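Local structure of NUDIX hydrolase (Alicyclobacillus acidocaldarius subsp. acidocaldarius, 3QSJ) at residues 14-19 and 156-161; 24-29 and 42-47. The protein probably hydrolyses phosphorus-containing anhydrides, as a Nudix-family enzyme that binds divalent metal ions and carries a calcium ion here. All blocks are in the same frame, centred on the assembly; numbering follows the deposited sequence.

Interaction 1: residues 14-19 and 156-161; sequences VVIRDG and FFLCVG
Val14 and Leu158 pair side by side in the parallel part of the mixed beta-sheet of the Nudix fold, where strand 7-18 runs alongside strand 151-160. Four backbone hydrogen bonds form the ladder: Val14 N gives to Phe157 O, Cys159 N to Val14 O, Ile16 N to Cys159 O and Gly161 N to Ile16 O. The bond from Gly161 N to Ile16 O, at 2.7 Å and 170° at the hydrogen, is the shortest and straightest; the donor of Ile16 N to Cys159 O lies in the carbonyl plane. Between them, CA-H groups reach three of these four carbonyls, with Leu158 CA 3.3 Å from Val14 O.

Side chains alternate between the two sheet faces. On one, Leu158 CD1 is the meeting point: it sits 3.7 Å from Val14 CG1 and 3.8 Å from Ile16 CG2. CG anti to the backbone N (chi1 -179°), together with chi2 near 77°, carries this methyl of Leu158 across to strand 7-18, where the Ile16 side chain crosses it at about a right angle. Val14 CG2 meets the edge of the Phe156 ring near its plane, 4.4 Å from CD1. Val203 of helix 198-209 touches both Val14 and Phe156, while Met217 of helix 213-219 packs on Leu158 and Val160. Val15 and Cys159 share the other face, and Leu91 touches both residues.

Where the strands end, polar contacts take over. The extended Arg17 chain carries its guanidinium to a salt bridge with Glu25 through NE and a cation-pi contact with Trp179. A water in the guanidinium plane, at its edge, accepts from Arg17 NH1 at 2.9 Å and lies within hydrogen-bonding distance of Gly161 O, to which it can donate.

Interaction 2: residues 24-29 and 42-47; sequences IEVLVV and VAFPGG. With CA (calcium ion), chain B.
The Phe44 ring turns an edge to Leu27 O, which lies near its plane, 3.5 Å from CD1, while Val26 CG2 comes obliquely to Phe44 CE1 at 3.7 Å, as does Val28 CG1 in one of the two conformers of that valine. The ring belongs to the beta hairpin of strands 24-31 and 42-48 in the Nudix fold. Its CG stands beside the backbone N and anti to the carbonyl carbon (chi1 -53°), a turn that brings the ring back to the valines although the CB bond points away from them. Val14 of strand 7-18 and Val203 and Leu204 of helix 198-209 also pack against it. Cut back to an alanine, this position is likely to open a gap beside the Val26 and Val28 methyls and lose the packing on Val203 and Leu204.

Val29 and Ala43 form an antiparallel hydrogen-bonded pair, with Val29 N to Ala43 O at 2.9 Å and Ala43 N to Val29 O at 3.0 Å. Beyond this pair the chain turns away through Pro45, whose CD lies 3.9 Å from Leu27 O and whose ring also touches Thr83 and Glu86 of helix 72-87. That course leads directly to the metal site, completed in part by Glu82 and Glu86 and by two waters: Gly46 binds the calcium ion through its backbone carbonyl, O to metal 2.3 Å.

Overall arrangement
Both contacts are buried and share one mixed sheet, with strand 7-18 of interaction 1 flanked by strand 24-31 of interaction 2. They meet directly: Val15 O probably accepts a hydrogen bond from Leu27 N, and a charged pair joins them near the strand ends. Along the chain, interaction 2 is nested within the loop closed by interaction 1. Interaction 1 is a regular parallel ladder with aliphatic packing, fringed by charge and water. Interaction 2 has a single bridged pair and an aromatic ring packed on valine side chains, and then runs out to the calcium site. Helix 198-209 packs on side chains of both.

Interaction 1: residues 14-19 and 156-161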
loop_
_atom_site.group_PDB
_atom_site.type_symbol
_atom_site.label_atom_id
_atom_site.label_comp_id
_atom_site.label_asym_id
_atom_site.label_seq_id
_atom_site.Cartn_x
_atom_site.Cartn_y
_atom_site.Cartn_z
ATOM N N VAL A 14 -0.747 -3.711 0.160
ATOM C CA VAL A 14 -0.441 -4.792 1.083
ATOM C C VAL A 14 0.721 -5.495 0.406
ATOM O O VAL A 14 0.517 -6.211 -0.601
ATOM C CB VAL A 14 -1.671 -5.716 1.270
ATOM C CG1 VAL A 14 -1.367 -6.835 2.287
ATOM C CG2 VAL A 14 -2.905 -4.905 1.703
ATOM N N VAL A 15 1.926 -5.269 0.931
ATOM C CA VAL A 15 3.156 -5.829 0.321
ATOM C C VAL A 15 3.540 -7.044 1.141
ATOM O O VAL A 15 3.818 -6.933 2.345
ATOM C CB VAL A 15 4.288 -4.767 0.300
ATOM C CG1 VAL A 15 5.510 -5.298 -0.464
ATOM C CG2 VAL A 15 3.799 -3.441 -0.315
ATOM N N ILE A 16 3.592 -8.191 0.495
ATOM C CA ILE A 16 3.890 -9.449 1.195
ATOM C C ILE A 16 5.069 -10.244 0.691
ATOM O O ILE A 16 5.572 -10.004 -0.398
ATOM C CB ILE A 16 2.639 -10.384 1.107
ATOM C CG1 ILE A 16 2.382 -10.881 -0.363
ATOM C CG2 ILE A 16 1.418 -9.751 1.766
ATOM C CD1 ILE A 16 1.224 -11.990 -0.468
ATOM N N ARG A 17 5.533 -11.187 1.517
ATOM C CA ARG A 17 6.587 -12.088 1.057
ATOM C C ARG A 17 6.390 -13.435 1.805
ATOM O O ARG A 17 5.707 -13.492 2.820
ATOM C CB ARG A 17 7.963 -11.481 1.341
ATOM C CG ARG A 17 8.276 -11.450 2.844
ATOM C CD ARG A 17 9.527 -10.630 3.108
ATOM N NE ARG A 17 9.946 -10.706 4.524
ATOM C CZ ARG A 17 10.995 -10.044 4.985
ATOM N NH1 ARG A 17 11.722 -9.282 4.162
ATOM N NH2 ARG A 17 11.341 -10.143 6.278
ATOM N N ASP A 18 6.987 -14.494 1.295
ATOM C CA ASP A 18 6.992 -15.764 2.015
ATOM C C ASP A 18 8.055 -15.621 3.094
ATOM O O ASP A 18 9.193 -15.251 2.775
ATOM C CB ASP A 18 7.359 -16.898 1.069
ATOM C CG ASP A 18 6.216 -17.286 0.145
ATOM O OD1 ASP A 18 5.015 -17.236 0.595
ATOM O OD2 ASP A 18 6.498 -17.646 -1.005
ATOM N N GLY A 19 7.671 -15.840 4.356
ATOM C CA GLY A 19 8.538 -15.608 5.502
ATOM C C GLY A 19 8.966 -16.849 6.249
ATOM O O GLY A 19 8.833 -17.982 5.751
ATOM N N PHE A 156 -7.995 -1.608 -1.872
ATOM C CA PHE A 156 -6.853 -2.366 -1.354
ATOM C C PHE A 156 -6.230 -3.218 -2.520
ATOM O O PHE A 156 -6.920 -3.931 -3.241
ATOM C CB PHE A 156 -7.346 -3.374 -0.262
ATOM C CG PHE A 156 -7.604 -2.680 1.057
ATOM C CD1 PHE A 156 -6.677 -2.756 2.081
ATOM C CD2 PHE A 156 -8.703 -1.838 1.213
ATOM C CE1 PHE A 156 -6.866 -2.040 3.299
ATOM C CE2 PHE A 156 -8.891 -1.114 2.432
ATOM C CZ PHE A 156 -7.964 -1.215 3.439
ATOM N N PHE A 157 -4.916 -3.172 -2.620
ATOM C CA PHE A 157 -4.152 -3.908 -3.604
ATOM C C PHE A 157 -3.125 -4.731 -2.871
ATOM O O PHE A 157 -2.566 -4.306 -1.817
ATOM C CB PHE A 157 -3.443 -2.940 -4.599
ATOM C CG PHE A 157 -4.461 -2.242 -5.454
ATOM C CD1 PHE A 157 -4.966 -2.856 -6.604
ATOM C CD2 PHE A 157 -4.911 -0.974 -5.118
ATOM C CE1 PHE A 157 -5.906 -2.191 -7.406
ATOM C CE2 PHE A 157 -5.874 -0.326 -5.906
ATOM C CZ PHE A 157 -6.448 -0.997 -6.974
ATOM N N LEU A 158 -2.807 -5.853 -3.481
ATOM C CA LEU A 158 -1.778 -6.754 -2.959
ATOM C C LEU A 158 -0.626 -6.863 -3.991
ATOM O O LEU A 158 -0.899 -6.915 -5.191
ATOM C CB LEU A 158 -2.437 -8.155 -2.801
ATOM C CG LEU A 158 -1.535 -9.253 -2.253
ATOM C CD1 LEU A 158 -1.388 -9.073 -0.705
ATOM C CD2 LEU A 158 -2.192 -10.647 -2.467
ATOM N N CYS A 159 0.633 -6.967 -3.518
ATOM C CA CYS A 159 1.778 -7.254 -4.389
ATOM C C CYS A 159 2.813 -7.966 -3.587
ATOM O O CYS A 159 2.726 -8.033 -2.358
ATOM C CB CYS A 159 2.336 -6.027 -5.089
ATOM S SG CYS A 159 3.123 -4.861 -3.959
ATOM N N VAL A 160 3.757 -8.580 -4.286
ATOM C CA VAL A 160 4.770 -9.377 -3.599
ATOM C C VAL A 160 6.079 -8.585 -3.582
ATOM O O VAL A 160 6.470 -8.005 -4.610
ATOM C CB VAL A 160 4.948 -10.712 -4.369
ATOM C CG1 VAL A 160 6.068 -11.554 -3.731
ATOM C CG2 VAL A 160 3.654 -11.481 -4.349
ATOM N N GLY A 161 6.707 -8.530 -2.415
ATOM C CA GLY A 161 7.985 -7.836 -2.267
ATOM C C GLY A 161 9.058 -8.765 -1.724
ATOM O O GLY A 161 9.721 -8.426 -0.748
HETATM O O HOH W 1 11.739 -8.835 1.270
#

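Interaction 2: residues 24-29 and 42-47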
loop_
_atom_site.group_PDB
_atom_site.type_symbol
_atom_site.label_atom_id
_atom_site.label_comp_id
_atom_site.label_asym_id
_atom_site.label_seq_id
_atom_site.Cartn_x
_atom_site.Cartn_y
_atom_site.Cartn_z
ATOM N N ILE A 24 3.210 -16.088 5.756
ATOM C CA ILE A 24 3.358 -14.854 4.987
ATOM C C ILE A 24 3.745 -13.725 5.942
ATOM O O ILE A 24 3.155 -13.586 7.020
ATOM C CB ILE A 24 2.040 -14.538 4.256
ATOM C CG1 ILE A 24 1.760 -15.627 3.203
ATOM C CG2 ILE A 24 2.119 -13.132 3.626
ATOM C CD1 ILE A 24 0.385 -15.596 2.475
ATOM N N GLU A 25 4.660 -12.861 5.493
ATOM C CA GLU A 25 5.050 -11.651 6.203
ATOM C C GLU A 25 4.569 -10.487 5.381
ATOM O O GLU A 25 4.455 -10.616 4.169
ATOM C CB GLU A 25 6.575 -11.583 6.365
ATOM C CG GLU A 25 6.996 -12.678 7.315
ATOM C CD GLU A 25 8.470 -12.932 7.464
ATOM O OE1 GLU A 25 9.275 -12.223 6.806
ATOM O OE2 GLU A 25 8.817 -13.831 8.275
ATOM N N VAL A 26 4.359 -9.326 6.021
ATOM C CA VAL A 26 3.739 -8.156 5.358
ATOM C C VAL A 26 4.370 -6.881 5.901
ATOM O O VAL A 26 4.790 -6.884 7.063
ATOM C CB VAL A 26 2.194 -8.212 5.591
ATOM C CG1 VAL A 26 1.811 -8.196 7.097
ATOM C CG2 VAL A 26 1.466 -7.120 4.803
ATOM N N LEU A 27 4.407 -5.790 5.100
ATOM C CA LEU A 27 4.962 -4.538 5.554
ATOM C C LEU A 27 3.850 -3.762 6.249
ATOM O O LEU A 27 2.771 -3.484 5.666
ATOM C CB LEU A 27 5.485 -3.704 4.369
ATOM C CG LEU A 27 6.851 -4.075 3.831
ATOM C CD1 LEU A 27 7.158 -3.227 2.608
ATOM C CD2 LEU A 27 7.950 -3.808 4.910
ATOM N N VAL A 28 4.108 -3.391 7.467
ATOM C CA VAL A 28 3.130 -2.572 8.170
ATOM C C VAL A 28 3.842 -1.360 8.666
ATOM O O VAL A 28 5.078 -1.362 8.796
ATOM C CB VAL A 28 2.396 -3.322 9.315
ATOM C CG1 VAL A 28 1.461 -4.403 8.764
ATOM C CG2 VAL A 28 3.382 -3.908 10.331
ATOM N N VAL A 29 3.066 -0.327 8.982
ATOM C CA VAL A 29 3.604 0.912 9.559
ATOM C C VAL A 29 2.771 1.312 10.776
ATOM O O VAL A 29 1.623 0.883 10.901
ATOM C CB VAL A 29 3.636 2.047 8.521
ATOM C CG1 VAL A 29 4.535 1.642 7.314
ATOM C CG2 VAL A 29 2.218 2.427 8.060
ATOM N N VAL A 42 -1.888 0.845 13.693
ATOM C CA VAL A 42 -1.054 0.107 12.752
ATOM C C VAL A 42 -1.877 0.018 11.469
ATOM O O VAL A 42 -3.117 -0.000 11.520
ATOM C CB VAL A 42 -0.588 -1.281 13.268
ATOM C CG1 VAL A 42 0.377 -1.126 14.464
ATOM C CG2 VAL A 42 -1.776 -2.189 13.637
ATOM N N ALA A 43 -1.195 0.017 10.316
ATOM C CA ALA A 43 -1.837 -0.071 9.026
ATOM C C ALA A 43 -0.829 -0.465 7.948
ATOM O O ALA A 43 0.351 -0.710 8.197
ATOM C CB ALA A 43 -2.458 1.297 8.672
ATOM N N PHE A 44 -1.325 -0.502 6.740
ATOM C CA PHE A 44 -0.442 -0.728 5.618
ATOM C C PHE A 44 -0.211 0.654 4.980
ATOM O O PHE A 44 -1.011 1.572 5.173
ATOM C CB PHE A 44 -1.102 -1.659 4.584
ATOM C CG PHE A 44 -1.603 -2.960 5.187
ATOM C CD1 PHE A 44 -0.709 -3.880 5.747
ATOM C CD2 PHE A 44 -2.967 -3.249 5.221
ATOM C CE1 PHE A 44 -1.181 -5.043 6.361
ATOM C CE2 PHE A 44 -3.436 -4.411 5.838
ATOM C CZ PHE A 44 -2.549 -5.292 6.415
ATOM N N PRO A 45 0.840 0.813 4.170
ATOM C CA PRO A 45 1.060 2.103 3.500
ATOM C C PRO A 45 -0.110 2.458 2.605
ATOM O O PRO A 45 -0.720 1.567 1.996
ATOM C CB PRO A 45 2.346 1.847 2.653
ATOM C CG PRO A 45 3.068 0.752 3.407
ATOM C CD PRO A 45 1.906 -0.167 3.844
ATOM N N GLY A 46 -0.462 3.731 2.561
ATOM C CA GLY A 46 -1.606 4.137 1.739
ATOM C C GLY A 46 -1.989 5.575 1.949
ATOM O O GLY A 46 -1.327 6.304 2.697
ATOM N N GLY A 47 -3.042 6.008 1.299
ATOM C CA GLY A 47 -3.473 7.381 1.511
ATOM C C GLY A 47 -4.412 7.828 0.425
ATOM O O GLY A 47 -4.829 7.045 -0.433
HETATM CA CA CA B . 0.288 7.826 3.387
HETATM O O HOH W 2 -1.030 9.739 3.540
HETATM O O HOH W 3 2.289 9.082 2.627
#